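Local coordinates for protein EXOU (Pseudomonas aeruginosa, PDB 4AKX) that acts as a type III secreted cytotoxin, with a patatin-like phospholipase region, and is held here in complex with its chaperone SpcU, at residues Pro76-Val81 against Arg340-Leu345. Sequence-based numbering, arbitrary orientation.
Sequences PLTSLV and RRNDNL
Backbone hydrogen bonds join L345 to S79 and V81, locking two neighbouring strands into parallel register. The N-H of L345 reaches the carbonyl O of S79 at 3.0 Å, nearly straight at 172°, and V81 N closes on L345 O at the same 3.0 Å. One residue of the second strand thus bonds to residues two apart on the first, the signature of parallel pairing. Where the strands begin, D343 N is bonded to P76 O over 3.1 Å, but with a bent N-H angle of 141° and the donor well above the carbonyl plane. P76 suits the start of the strand, since a proline has no N-H to give yet keeps its carbonyl as an acceptor. The short strand segments cross at 37°.

Leucines fill the side of the sheet that also carries D343, their branched apolar groups suiting a buried face. The side chains of L80 and L345 run alongside each other in the same direction; in both, CG is anti to the backbone N, and CD1 of L80 comes to 4.1 Å from CB of L345. CD2 of L77 reaches CB of L345 from another side, at 4.2 Å. The opposite side is more polar: S79 and N344 share it, and the amide OD1 of N344 lies near S79 and 3.9 Å from CG2 of V81.

Farther out, D343 is buried, and its OD2 forms salt bridges with R442 and R74, which would offset its charge. Helix 423-441 covers L345 through V435, H438 and L439. Strand 77-82 runs inside a mixed sheet, consistent with the patatin-like phospholipase fold, flanked by strand 110-114 and strand 343-348, all three parallel.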
loop_
_atom_site.group_PDB
_atom_site.type_symbol
_atom_site.label_atom_id
_atom_site.label_comp_id
_atom_site.label_asym_id
_atom_site.label_seq_id
_atom_site.Cartn_x
_atom_site.Cartn_y
_atom_site.Cartn_z
ATOM N N PRO B 76 40.636 -8.632 19.456
ATOM C CA PRO B 76 41.009 -9.625 20.436
ATOM C C PRO B 76 39.770 -10.323 21.011
ATOM O O PRO B 76 38.758 -9.667 21.300
ATOM C CB PRO B 76 41.722 -8.796 21.512
ATOM C CG PRO B 76 41.060 -7.461 21.450
ATOM C CD PRO B 76 40.696 -7.258 19.994
ATOM N N LEU B 77 39.838 -11.647 21.142
ATOM C CA LEU B 77 38.816 -12.371 21.896
ATOM C C LEU B 77 38.801 -11.949 23.392
ATOM O O LEU B 77 39.731 -12.258 24.170
ATOM C CB LEU B 77 38.983 -13.892 21.738
ATOM C CG LEU B 77 38.040 -14.626 20.784
ATOM C CD1 LEU B 77 38.148 -16.113 21.049
ATOM C CD2 LEU B 77 36.594 -14.188 20.952
ATOM N N THR B 78 37.767 -11.217 23.778
ATOM C CA THR B 78 37.701 -10.753 25.132
ATOM C C THR B 78 36.406 -11.145 25.797
ATOM O O THR B 78 36.118 -10.686 26.901
ATOM C CB THR B 78 37.827 -9.233 25.205
ATOM O OG1 THR B 78 36.758 -8.648 24.453
ATOM C CG2 THR B 78 39.196 -8.759 24.661
ATOM N N SER B 79 35.613 -11.979 25.127
ATOM C CA SER B 79 34.257 -12.277 25.606
ATOM C C SER B 79 33.650 -13.592 25.174
ATOM O O SER B 79 33.827 -14.042 24.041
ATOM C CB SER B 79 33.279 -11.128 25.314
ATOM O OG SER B 79 33.173 -10.267 26.442
ATOM N N LEU B 80 32.884 -14.168 26.098
ATOM C CA LEU B 80 32.339 -15.512 25.975
ATOM C C LEU B 80 30.855 -15.467 26.293
ATOM O O LEU B 80 30.469 -15.188 27.439
ATOM C CB LEU B 80 33.054 -16.460 26.946
ATOM C CG LEU B 80 32.864 -17.976 26.801
ATOM C CD1 LEU B 80 32.590 -18.418 25.369
ATOM C CD2 LEU B 80 34.078 -18.698 27.354
ATOM N N VAL B 81 30.030 -15.711 25.273
ATOM C CA VAL B 81 28.584 -15.638 25.422
ATOM C C VAL B 81 28.031 -17.043 25.343
ATOM O O VAL B 81 28.178 -17.711 24.328
ATOM C CB VAL B 81 27.927 -14.752 24.333
ATOM C CG1 VAL B 81 26.409 -14.774 24.450
ATOM C CG2 VAL B 81 28.436 -13.318 24.423
ATOM N N ARG B 340 35.525 -1.997 15.947
ATOM C CA ARG B 340 34.994 -2.831 17.010
ATOM C C ARG B 340 36.122 -3.124 17.931
ATOM O O ARG B 340 37.230 -3.375 17.455
ATOM C CB ARG B 340 34.518 -4.144 16.433
ATOM C CG ARG B 340 33.553 -4.002 15.285
ATOM C CD ARG B 340 33.191 -5.377 14.785
ATOM N NE ARG B 340 33.022 -6.297 15.903
ATOM C CZ ARG B 340 33.293 -7.595 15.854
ATOM N NH1 ARG B 340 33.760 -8.147 14.739
ATOM N NH2 ARG B 340 33.099 -8.339 16.931
ATOM N N ARG B 341 35.858 -3.125 19.242
ATOM C CA ARG B 341 36.949 -3.269 20.216
ATOM C C ARG B 341 37.262 -4.678 20.642
ATOM O O ARG B 341 38.280 -4.922 21.286
ATOM C CB ARG B 341 36.836 -2.316 21.410
ATOM C CG ARG B 341 35.576 -2.398 22.232
ATOM C CD ARG B 341 35.760 -1.577 23.506
ATOM N NE ARG B 341 34.521 -0.934 23.954
ATOM C CZ ARG B 341 34.470 0.155 24.724
ATOM N NH1 ARG B 341 35.590 0.733 25.135
ATOM N NH2 ARG B 341 33.297 0.672 25.079
ATOM N N ASN B 342 36.421 -5.617 20.254
ATOM C CA ASN B 342 36.616 -6.989 20.672
ATOM C C ASN B 342 35.709 -7.928 19.911
ATOM O O ASN B 342 34.894 -7.502 19.111
ATOM C CB ASN B 342 36.359 -7.124 22.168
ATOM C CG ASN B 342 34.936 -6.840 22.519
ATOM O OD1 ASN B 342 34.053 -7.643 22.235
ATOM N ND2 ASN B 342 34.688 -5.671 23.096
ATOM N N ASP B 343 35.862 -9.214 20.178
ATOM C CA ASP B 343 35.138 -10.247 19.477
ATOM C C ASP B 343 34.432 -11.082 20.507
ATOM O O ASP B 343 34.819 -11.104 21.679
ATOM C CB ASP B 343 36.114 -11.138 18.714
ATOM C CG ASP B 343 36.175 -10.815 17.240
ATOM O OD1 ASP B 343 35.963 -9.639 16.882
ATOM O OD2 ASP B 343 36.425 -11.745 16.434
ATOM N N ASN B 344 33.423 -11.807 20.057
ATOM C CA ASN B 344 32.722 -12.746 20.900
ATOM C C ASN B 344 32.827 -14.153 20.391
ATOM O O ASN B 344 32.729 -14.399 19.192
ATOM C CB ASN B 344 31.270 -12.357 20.989
ATOM C CG ASN B 344 31.077 -11.118 21.793
ATOM O OD1 ASN B 344 31.279 -11.130 22.999
ATOM N ND2 ASN B 344 30.724 -10.025 21.132
ATOM N N LEU B 345 33.039 -15.085 21.307
ATOM C CA LEU B 345 32.833 -16.491 20.996
ATOM C C LEU B 345 31.462 -16.857 21.508
ATOM O O LEU B 345 31.214 -16.806 22.722
ATOM C CB LEU B 345 33.904 -17.366 21.654
ATOM C CG LEU B 345 33.966 -18.831 21.207
ATOM C CD1 LEU B 345 33.720 -19.009 19.720
ATOM C CD2 LEU B 345 35.300 -19.438 21.604
#